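Local coordinates for protein fructose-bisphosphate aldolase (Slackia heliotrinireducens, PDB 4MOZ) that belongs to the DeoC/LacD family of aldolases and folds as an eight-stranded parallel beta/alpha (TIM) barrel, at residues C[202-213]-C[232-241]; C[139-150]-C[171-182]. All blocks are in the same frame, centred on the assembly; numbering follows the deposited sequence.

Interaction 1. Residues C[202-213]-C[232-241]; sequences LCLGADFVKVNP and AAGRTGLVCA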
loop_
_atom_site.group_PDB
_atom_site.type_symbol
_atom_site.label_atom_id
_atom_site.label_comp_id
_atom_site.label_asym_id
_atom_site.label_seq_id
_atom_site.Cartn_x
_atom_site.Cartn_y
_atom_site.Cartn_z
ATOM N N LEU C 202 -6.210 26.003 3.352
ATOM C CA LEU C 202 -5.815 26.830 2.207
ATOM C C LEU C 202 -4.690 26.177 1.405
ATOM O O LEU C 202 -4.771 26.085 0.176
ATOM C CB LEU C 202 -5.399 28.237 2.647
ATOM C CG LEU C 202 -4.826 29.144 1.542
ATOM C CD1 LEU C 202 -5.840 29.406 0.436
ATOM C CD2 LEU C 202 -4.337 30.456 2.120
ATOM N N CYS C 203 -3.655 25.714 2.105
ATOM C CA CYS C 203 -2.502 25.110 1.442
ATOM C C CYS C 203 -2.864 23.852 0.650
ATOM O O CYS C 203 -2.272 23.589 -0.394
ATOM C CB CYS C 203 -1.392 24.826 2.446
ATOM S SG CYS C 203 -0.706 26.335 3.166
ATOM N N LEU C 204 -3.835 23.088 1.145
ATOM C CA LEU C 204 -4.352 21.933 0.406
ATOM C C LEU C 204 -5.268 22.366 -0.744
ATOM O O LEU C 204 -5.482 21.608 -1.687
ATOM C CB LEU C 204 -5.073 20.954 1.344
ATOM C CG LEU C 204 -4.248 20.293 2.460
ATOM C CD1 LEU C 204 -5.149 19.579 3.454
ATOM C CD2 LEU C 204 -3.199 19.331 1.908
ATOM N N GLY C 205 -5.799 23.585 -0.659
ATOM C CA GLY C 205 -6.583 24.169 -1.748
ATOM C C GLY C 205 -8.088 24.094 -1.583
ATOM O O GLY C 205 -8.827 24.215 -2.566
ATOM N N ALA C 206 -8.547 23.904 -0.346
ATOM C CA ALA C 206 -9.980 23.821 -0.053
ATOM C C ALA C 206 -10.725 25.115 -0.386
ATOM O O ALA C 206 -10.160 26.209 -0.325
ATOM C CB ALA C 206 -10.207 23.443 1.403
ATOM N N ASP C 207 -11.996 24.974 -0.750
ATOM C CA ASP C 207 -12.875 26.120 -0.927
ATOM C C ASP C 207 -13.378 26.643 0.413
ATOM O O ASP C 207 -13.520 27.857 0.603
ATOM C CB ASP C 207 -14.043 25.734 -1.822
ATOM C CG ASP C 207 -13.591 25.317 -3.194
ATOM O OD1 ASP C 207 -12.953 26.144 -3.884
ATOM O OD2 ASP C 207 -13.837 24.156 -3.569
ATOM N N PHE C 208 -13.649 25.717 1.332
ATOM C CA PHE C 208 -14.094 26.043 2.679
ATOM C C PHE C 208 -13.400 25.155 3.699
ATOM O O PHE C 208 -13.027 24.020 3.392
ATOM C CB PHE C 208 -15.616 25.889 2.810
ATOM C CG PHE C 208 -16.398 26.863 1.977
ATOM C CD1 PHE C 208 -16.658 28.148 2.443
ATOM C CD2 PHE C 208 -16.873 26.497 0.720
ATOM C CE1 PHE C 208 -17.371 29.051 1.669
ATOM C CE2 PHE C 208 -17.591 27.395 -0.056
ATOM C CZ PHE C 208 -17.842 28.672 0.420
ATOM N N VAL C 209 -13.225 25.681 4.907
ATOM C CA VAL C 209 -12.659 24.922 6.015
ATOM C C VAL C 209 -13.582 25.013 7.228
ATOM O O VAL C 209 -13.990 26.107 7.631
ATOM C CB VAL C 209 -11.218 25.374 6.371
ATOM C CG1 VAL C 209 -11.137 26.875 6.623
ATOM C CG2 VAL C 209 -10.679 24.594 7.566
ATOM N N LYS C 210 -13.925 23.856 7.786
ATOM C CA LYS C 210 -14.730 23.790 8.996
ATOM C C LYS C 210 -13.828 23.519 10.194
ATOM O O LYS C 210 -13.117 22.524 10.224
ATOM C CB LYS C 210 -15.843 22.733 8.844
ATOM C CG LYS C 210 -16.403 22.125 10.125
ATOM C CD LYS C 210 -16.995 23.117 11.111
ATOM C CE LYS C 210 -17.630 22.373 12.281
ATOM N NZ LYS C 210 -17.258 22.924 13.610
ATOM N N VAL C 211 -13.855 24.428 11.163
ATOM C CA VAL C 211 -13.056 24.306 12.385
ATOM C C VAL C 211 -13.951 24.427 13.614
ATOM O O VAL C 211 -15.095 24.857 13.511
ATOM C CB VAL C 211 -11.945 25.388 12.472
ATOM C CG1 VAL C 211 -10.895 25.194 11.383
ATOM C CG2 VAL C 211 -12.538 26.792 12.412
ATOM N N ASN C 212 -13.430 24.039 14.771
ATOM C CA ASN C 212 -14.082 24.327 16.039
ATOM C C ASN C 212 -13.936 25.803 16.380
ATOM O O ASN C 212 -12.956 26.436 15.965
ATOM C CB ASN C 212 -13.455 23.504 17.160
ATOM C CG ASN C 212 -13.895 22.061 17.138
ATOM O OD1 ASN C 212 -15.076 21.766 16.950
ATOM N ND2 ASN C 212 -12.944 21.151 17.335
ATOM N N PRO C 213 -14.902 26.364 17.135
ATOM C CA PRO C 213 -14.658 27.698 17.672
ATOM C C PRO C 213 -13.518 27.651 18.695
ATOM O O PRO C 213 -13.468 26.729 19.510
ATOM C CB PRO C 213 -15.989 28.061 18.345
ATOM C CG PRO C 213 -16.658 26.751 18.617
ATOM C CD PRO C 213 -16.238 25.851 17.496
ATOM N N ALA C 232 -5.944 33.693 8.444
ATOM C CA ALA C 232 -4.992 32.642 8.061
ATOM C C ALA C 232 -5.479 31.781 6.893
ATOM O O ALA C 232 -4.680 31.345 6.061
ATOM C CB ALA C 232 -4.658 31.767 9.258
ATOM N N ALA C 233 -6.789 31.551 6.834
ATOM C CA ALA C 233 -7.409 30.773 5.758
ATOM C C ALA C 233 -7.442 31.503 4.407
ATOM O O ALA C 233 -7.721 30.889 3.378
ATOM C CB ALA C 233 -8.809 30.337 6.169
ATOM N N GLY C 234 -7.158 32.806 4.414
ATOM C CA GLY C 234 -7.076 33.601 3.183
ATOM C C GLY C 234 -8.288 33.453 2.280
ATOM O O GLY C 234 -9.417 33.715 2.699
ATOM N N ARG C 235 -8.056 33.013 1.044
ATOM C CA ARG C 235 -9.139 32.827 0.075
ATOM C C ARG C 235 -9.937 31.531 0.246
ATOM O O ARG C 235 -10.786 31.211 -0.587
ATOM C CB ARG C 235 -8.614 32.953 -1.353
ATOM C CG ARG C 235 -8.355 34.385 -1.782
ATOM C CD ARG C 235 -7.859 34.429 -3.209
ATOM N NE ARG C 235 -7.567 35.799 -3.611
ATOM C CZ ARG C 235 -7.150 36.160 -4.820
ATOM N NH1 ARG C 235 -6.920 37.441 -5.077
ATOM N NH2 ARG C 235 -6.964 35.250 -5.771
ATOM N N THR C 236 -9.651 30.786 1.311
ATOM C CA THR C 236 -10.488 29.656 1.720
ATOM C C THR C 236 -11.465 30.177 2.774
ATOM O O THR C 236 -11.049 30.750 3.782
ATOM C CB THR C 236 -9.643 28.481 2.281
ATOM O OG1 THR C 236 -8.858 27.912 1.229
ATOM C CG2 THR C 236 -10.524 27.387 2.884
ATOM N N GLY C 237 -12.759 29.995 2.526
ATOM C CA GLY C 237 -13.796 30.454 3.446
ATOM C C GLY C 237 -13.868 29.583 4.681
ATOM O O GLY C 237 -13.917 28.357 4.582
ATOM N N LEU C 238 -13.866 30.213 5.850
ATOM C CA LEU C 238 -13.920 29.480 7.106
ATOM C C LEU C 238 -15.363 29.344 7.570
ATOM O O LEU C 238 -16.110 30.324 7.601
ATOM C CB LEU C 238 -13.074 30.181 8.169
ATOM C CG LEU C 238 -13.052 29.599 9.585
ATOM C CD1 LEU C 238 -11.732 29.940 10.258
ATOM C CD2 LEU C 238 -14.238 30.081 10.416
ATOM N N VAL C 239 -15.763 28.128 7.917
ATOM C CA VAL C 239 -17.069 27.931 8.533
ATOM C C VAL C 239 -16.868 27.375 9.930
ATOM O O VAL C 239 -15.924 26.627 10.187
ATOM C CB VAL C 239 -18.037 27.064 7.689
ATOM C CG1 VAL C 239 -18.075 27.548 6.246
ATOM C CG2 VAL C 239 -17.670 25.595 7.741
ATOM N N CYS C 240 -17.746 27.768 10.837
ATOM C CA CYS C 240 -17.613 27.372 12.220
ATOM C C CYS C 240 -18.902 26.717 12.711
ATOM O O CYS C 240 -19.756 26.329 11.906
ATOM C CB CYS C 240 -17.247 28.596 13.056
ATOM S SG CYS C 240 -16.401 28.198 14.593
ATOM N N ALA C 241 -19.034 26.585 14.028
ATOM C CA ALA C 241 -20.220 25.981 14.631
ATOM C C ALA C 241 -20.592 26.671 15.945
ATOM O O ALA C 241 -19.724 27.150 16.674
ATOM C CB ALA C 241 -20.003 24.487 14.850
HETATM O O HOH W 1 -13.772 29.981 -1.149
#
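V209, V211, L238 and the methyl of T236 form the apolar centre, on the side of the sheet covered by helices 191-204 and 222-232. V209 CG1 meets T236 CG2 at 3.8 Å, the side chains crossing at about a right angle; chi1 of 53° sets this methyl between backbone N and carbonyl carbon, where it also touches A233 CB and L238 CB. Strands 208-210 and 237-240 are the sixth and seventh of a TIM barrel, parallel neighbours inclined at 27° and joined through helix 222-232 as a beta-alpha-beta unit. Towards the C-terminal ends, V211 CG2 packs on L238 CD1 at 3.9 Å, again roughly perpendicular. On the opposite face, V239 CG2 lies 3.6 Å from K210 CB, and its CG1 reaches F208 CD1. Four backbone bonds join the edges, among them V239 N to V209 O at 2.7 Å.

At the N-terminal end the hydroxyl of T236 closes the joint: OG1 donates to A206 O at 2.6 Å, with L202 CD1 3.5 Å from T236 OG1. Beyond it, the carboxylate of D207 turns away to Y23 and H167 and makes a salt bridge to R89 of the second subunit, while R235 extends to D93 of that subunit. At the other end, K210 bends so that NZ donates to V211 O at 2.9 Å from 60° out of the carbonyl plane, beside A241 CB. D207 O accepts G237 N and also a water, whose oxygen is 2.8 Å from it; that water donates to R235 O as well.

Interaction 2. Residues C[139-150]-C[171-182]; sequences VGLGYTLYLGSE and LIVVLWIYPRGK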
loop_
_atom_site.group_PDB
_atom_site.type_symbol
_atom_site.label_atom_id
_atom_site.label_comp_id
_atom_site.label_asym_id
_atom_site.label_seq_id
_atom_site.Cartn_x
_atom_site.Cartn_y
_atom_site.Cartn_z
ATOM N N VAL C 139 -22.807 18.693 -5.426
ATOM C CA VAL C 139 -22.154 19.973 -5.683
ATOM C C VAL C 139 -20.714 19.991 -5.164
ATOM O O VAL C 139 -19.903 20.803 -5.597
ATOM C CB VAL C 139 -22.971 21.167 -5.128
ATOM C CG1 VAL C 139 -24.358 21.198 -5.761
ATOM C CG2 VAL C 139 -23.078 21.112 -3.611
ATOM N N GLY C 140 -20.399 19.086 -4.244
ATOM C CA GLY C 140 -19.067 19.056 -3.678
ATOM C C GLY C 140 -18.743 17.855 -2.823
ATOM O O GLY C 140 -19.549 16.919 -2.686
ATOM N N LEU C 141 -17.547 17.898 -2.243
ATOM C CA LEU C 141 -17.031 16.818 -1.428
ATOM C C LEU C 141 -16.572 17.350 -0.087
ATOM O O LEU C 141 -16.201 18.529 0.035
ATOM C CB LEU C 141 -15.852 16.132 -2.127
ATOM C CG LEU C 141 -15.991 15.639 -3.571
ATOM C CD1 LEU C 141 -14.703 14.948 -3.985
ATOM C CD2 LEU C 141 -17.176 14.701 -3.762
ATOM N N GLY C 142 -16.598 16.472 0.913
ATOM C CA GLY C 142 -16.093 16.780 2.241
ATOM C C GLY C 142 -15.081 15.747 2.710
ATOM O O GLY C 142 -15.155 14.579 2.325
ATOM N N TYR C 143 -14.137 16.181 3.541
ATOM C CA TYR C 143 -13.106 15.302 4.086
ATOM C C TYR C 143 -12.629 15.841 5.428
ATOM O O TYR C 143 -12.445 17.052 5.578
ATOM C CB TYR C 143 -11.928 15.182 3.106
ATOM C CG TYR C 143 -10.920 14.120 3.480
ATOM C CD1 TYR C 143 -9.829 14.430 4.298
ATOM C CD2 TYR C 143 -11.052 12.805 3.023
ATOM C CE1 TYR C 143 -8.902 13.466 4.652
ATOM C CE2 TYR C 143 -10.121 11.835 3.370
ATOM C CZ TYR C 143 -9.051 12.175 4.190
ATOM O OH TYR C 143 -8.121 11.231 4.562
ATOM N N THR C 144 -12.435 14.944 6.395
ATOM C CA THR C 144 -11.924 15.307 7.722
ATOM C C THR C 144 -10.439 14.977 7.888
ATOM O O THR C 144 -10.000 13.885 7.531
ATOM C CB THR C 144 -12.705 14.580 8.834
ATOM O OG1 THR C 144 -14.082 14.947 8.756
ATOM C CG2 THR C 144 -12.169 14.952 10.218
ATOM N N LEU C 145 -9.677 15.917 8.443
ATOM C CA LEU C 145 -8.271 15.677 8.788
ATOM C C LEU C 145 -8.046 15.933 10.267
ATOM O O LEU C 145 -8.453 16.976 10.781
ATOM C CB LEU C 145 -7.327 16.588 8.000
ATOM C CG LEU C 145 -7.241 16.488 6.482
ATOM C CD1 LEU C 145 -8.184 17.489 5.827
ATOM C CD2 LEU C 145 -5.803 16.739 6.049
ATOM N N TYR C 146 -7.403 14.982 10.945
ATOM C CA TYR C 146 -6.958 15.188 12.320
ATOM C C TYR C 146 -5.470 15.504 12.311
ATOM O O TYR C 146 -4.634 14.604 12.333
ATOM C CB TYR C 146 -7.266 13.971 13.212
ATOM C CG TYR C 146 -8.689 13.476 13.071
ATOM C CD1 TYR C 146 -9.752 14.140 13.692
ATOM C CD2 TYR C 146 -8.977 12.357 12.296
ATOM C CE1 TYR C 146 -11.060 13.691 13.545
ATOM C CE2 TYR C 146 -10.276 11.903 12.144
ATOM C CZ TYR C 146 -11.312 12.569 12.766
ATOM O OH TYR C 146 -12.600 12.107 12.602
ATOM N N LEU C 147 -5.144 16.789 12.243
ATOM C CA LEU C 147 -3.752 17.220 12.326
ATOM C C LEU C 147 -3.209 16.859 13.696
ATOM O O LEU C 147 -3.947 16.875 14.680
ATOM C CB LEU C 147 -3.622 18.726 12.083
ATOM C CG LEU C 147 -4.186 19.276 10.764
ATOM C CD1 LEU C 147 -3.979 20.785 10.690
ATOM C CD2 LEU C 147 -3.587 18.590 9.541
ATOM N N GLY C 148 -1.930 16.503 13.749
ATOM C CA GLY C 148 -1.289 16.145 15.009
ATOM C C GLY C 148 -1.557 14.727 15.477
ATOM O O GLY C 148 -1.008 14.297 16.490
ATOM N N SER C 149 -2.417 14.004 14.759
ATOM C CA SER C 149 -2.581 12.568 14.968
ATOM C C SER C 149 -1.362 11.863 14.392
ATOM O O SER C 149 -0.757 12.353 13.437
ATOM C CB SER C 149 -3.842 12.059 14.262
ATOM O OG SER C 149 -3.897 10.638 14.257
ATOM N N GLU C 150 -1.006 10.711 14.950
ATOM C CA GLU C 150 0.070 9.900 14.374
ATOM C C GLU C 150 -0.266 9.396 12.968
ATOM O O GLU C 150 0.617 8.950 12.243
ATOM C CB GLU C 150 0.451 8.746 15.304
ATOM C CG GLU C 150 1.217 9.228 16.526
ATOM C CD GLU C 150 1.737 8.111 17.404
ATOM O OE1 GLU C 150 1.559 6.924 17.051
ATOM O OE2 GLU C 150 2.330 8.434 18.455
ATOM N N LEU C 171 -16.069 20.389 -8.747
ATOM C CA LEU C 171 -16.747 20.218 -7.466
ATOM C C LEU C 171 -16.082 21.092 -6.419
ATOM O O LEU C 171 -14.864 21.277 -6.443
ATOM C CB LEU C 171 -16.688 18.756 -7.018
ATOM C CG LEU C 171 -17.430 17.720 -7.863
ATOM C CD1 LEU C 171 -16.954 16.320 -7.506
ATOM C CD2 LEU C 171 -18.940 17.842 -7.693
ATOM N N ILE C 172 -16.873 21.634 -5.499
ATOM C CA ILE C 172 -16.302 22.384 -4.387
ATOM C C ILE C 172 -15.787 21.412 -3.321
ATOM O O ILE C 172 -16.162 20.236 -3.314
ATOM C CB ILE C 172 -17.278 23.428 -3.788
ATOM C CG1 ILE C 172 -18.407 22.752 -3.010
ATOM C CG2 ILE C 172 -17.822 24.356 -4.877
ATOM C CD1 ILE C 172 -18.984 23.613 -1.907
ATOM N N VAL C 173 -14.911 21.895 -2.442
ATOM C CA VAL C 173 -14.354 21.052 -1.392
ATOM C C VAL C 173 -14.404 21.728 -0.028
ATOM O O VAL C 173 -13.891 22.834 0.148
ATOM C CB VAL C 173 -12.897 20.638 -1.691
ATOM C CG1 VAL C 173 -12.376 19.702 -0.606
ATOM C CG2 VAL C 173 -12.797 19.969 -3.055
ATOM N N VAL C 174 -15.024 21.043 0.926
ATOM C CA VAL C 174 -15.043 21.471 2.319
ATOM C C VAL C 174 -14.182 20.499 3.129
ATOM O O VAL C 174 -14.413 19.289 3.108
ATOM C CB VAL C 174 -16.476 21.490 2.906
ATOM C CG1 VAL C 174 -16.466 22.000 4.343
ATOM C CG2 VAL C 174 -17.413 22.332 2.042
ATOM N N LEU C 175 -13.186 21.031 3.832
ATOM C CA LEU C 175 -12.385 20.217 4.728
ATOM C C LEU C 175 -12.754 20.492 6.178
ATOM O O LEU C 175 -12.780 21.643 6.607
ATOM C CB LEU C 175 -10.892 20.469 4.505
ATOM C CG LEU C 175 -10.297 20.108 3.139
ATOM C CD1 LEU C 175 -8.823 20.483 3.097
ATOM C CD2 LEU C 175 -10.484 18.630 2.815
ATOM N N TRP C 176 -13.072 19.435 6.917
ATOM C CA TRP C 176 -13.174 19.517 8.365
ATOM C C TRP C 176 -11.791 19.330 8.888
ATOM O O TRP C 176 -11.143 18.337 8.581
ATOM C CB TRP C 176 -14.035 18.393 8.908
ATOM C CG TRP C 176 -15.520 18.576 8.765
ATOM C CD1 TRP C 176 -16.447 18.764 9.784
ATOM C CD2 TRP C 176 -16.313 18.547 7.524
ATOM N NE1 TRP C 176 -17.716 18.869 9.278
ATOM C CE2 TRP C 176 -17.708 18.745 7.929
ATOM C CE3 TRP C 176 -16.017 18.390 6.175
ATOM C CZ2 TRP C 176 -18.747 18.778 7.004
ATOM C CZ3 TRP C 176 -17.066 18.434 5.250
ATOM C CH2 TRP C 176 -18.403 18.619 5.656
ATOM N N ILE C 177 -11.299 20.275 9.672
ATOM C CA ILE C 177 -9.966 20.113 10.228
ATOM C C ILE C 177 -9.984 20.247 11.743
ATOM O O ILE C 177 -10.113 21.347 12.282
ATOM C CB ILE C 177 -8.925 21.046 9.570
ATOM C CG1 ILE C 177 -8.913 20.837 8.046
ATOM C CG2 ILE C 177 -7.549 20.778 10.159
ATOM C CD1 ILE C 177 -7.741 21.466 7.312
ATOM N N TYR C 178 -9.878 19.100 12.412
ATOM C CA TYR C 178 -9.901 19.024 13.862
ATOM C C TYR C 178 -8.591 18.446 14.370
ATOM O O TYR C 178 -8.442 17.226 14.437
ATOM C CB TYR C 178 -11.042 18.125 14.332
ATOM C CG TYR C 178 -12.428 18.560 13.926
ATOM C CD1 TYR C 178 -12.870 19.868 14.141
ATOM C CD2 TYR C 178 -13.317 17.649 13.364
ATOM C CE1 TYR C 178 -14.148 20.257 13.784
ATOM C CE2 TYR C 178 -14.597 18.030 13.007
ATOM C CZ TYR C 178 -15.006 19.329 13.221
ATOM O OH TYR C 178 -16.280 19.696 12.868
ATOM N N PRO C 179 -7.624 19.311 14.717
ATOM C CA PRO C 179 -6.399 18.780 15.302
ATOM C C PRO C 179 -6.718 17.929 16.528
ATOM O O PRO C 179 -7.292 18.411 17.504
ATOM C CB PRO C 179 -5.615 20.039 15.668
ATOM C CG PRO C 179 -6.054 21.037 14.647
ATOM C CD PRO C 179 -7.521 20.757 14.444
ATOM N N ARG C 180 -6.380 16.650 16.444
ATOM C CA ARG C 180 -6.726 15.696 17.481
ATOM C C ARG C 180 -5.656 14.628 17.597
ATOM O O ARG C 180 -5.146 14.122 16.595
ATOM C CB ARG C 180 -8.083 15.048 17.195
ATOM C CG ARG C 180 -8.632 14.226 18.356
ATOM C CD ARG C 180 -10.072 13.795 18.109
ATOM N NE ARG C 180 -10.958 14.948 17.953
ATOM C CZ ARG C 180 -12.138 14.922 17.336
ATOM N NH1 ARG C 180 -12.600 13.793 16.805
ATOM N NH2 ARG C 180 -12.857 16.035 17.249
ATOM N N GLY C 181 -5.329 14.285 18.834
ATOM C CA GLY C 181 -4.334 13.271 19.101
ATOM C C GLY C 181 -3.603 13.522 20.400
ATOM O O GLY C 181 -3.703 14.597 20.991
ATOM N N LYS C 182 -2.905 12.481 20.839
ATOM C CA LYS C 182 -1.900 12.498 21.894
ATOM C C LYS C 182 -1.110 13.817 21.935
ATOM O O LYS C 182 -0.965 14.431 22.994
ATOM C CB LYS C 182 -0.950 11.358 21.546
ATOM C CG LYS C 182 -0.190 10.659 22.639
ATOM C CD LYS C 182 0.798 9.770 21.908
ATOM C CE LYS C 182 1.195 8.553 22.704
ATOM N NZ LYS C 182 1.722 7.514 21.781
#
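Strands 139-145 and 172-177 run parallel, 19° apart, with seven alternating backbone hydrogen bonds from V139 O to Y178 N; the alternation breaks where L147 N lies 4.0 Å from Y178 O, and one more bond follows, R180 N to L147 O. On the side facing helices 152-168 and 191-204, L175 CD2 fits against Y143 CB at 3.7 Å and also touches L145 CD1, while the hydroxyl of Y143 continues outward to E158 on helix 152-168. L145 and I177 run alongside in the same direction, L145 CD1 on I177 CG1, whereas L147 crosses I177 obliquely, its CD1 3.6 Å from I177 CG2.

The other side carries G140, G142 and T144 beside I172, V174 and W176. With CG anti to the carbonyl carbon (chi1 -78°), the indole of W176 reaches back along the partner strand and brings the CZ3 edge to 3.6 Å from G142 CA, a position with no side chain in its way. T144 OG1 sits 3.4 Å from W176 CB and is bonded to K102, whose ammonium also makes a cation-pi contact with the indole.

These are the fourth and fifth strands of the TIM barrel, linked by helix 152-168 as a beta-alpha-beta unit. Past their C-terminal ends, the chain of 139-150 makes a type II turn, Y146 to S149, with G148 at positive phi. T144 CG2 lies over one face of the Y146 ring. Y146 and R180, whose NE pairs with E188, run alongside each other: ring and guanidinium planes are 39° apart, and Y146 CE1 stands over one guanidinium face, 3.6 Å from R180 NH1. At the rim, E150 OE2 forms a salt bridge with K182 NZ at 3.5 Å and also accepts Q114 NE2 of the second subunit.

From the N terminus, after three earlier strands of the barrel, the chain enters strand 138-145, passes through helix 152-168 and returns in strand 172-177, where interaction 2 closes the excursion. Helix 191-204 then leads into strand 208-210, and after helix 222-232 interaction 1 closes a second one at strand 237-240. The two are in series, neither nested nor crossed. Together they cover four consecutive strands of the barrel, the middle seam being strand 172-177 against 208-210. Across that seam K210 N probably bonds to L175 O at 2.8 Å, and D207 OD2 probably accepts V173 N at 2.7 Å. Both interactions also touch the second subunit.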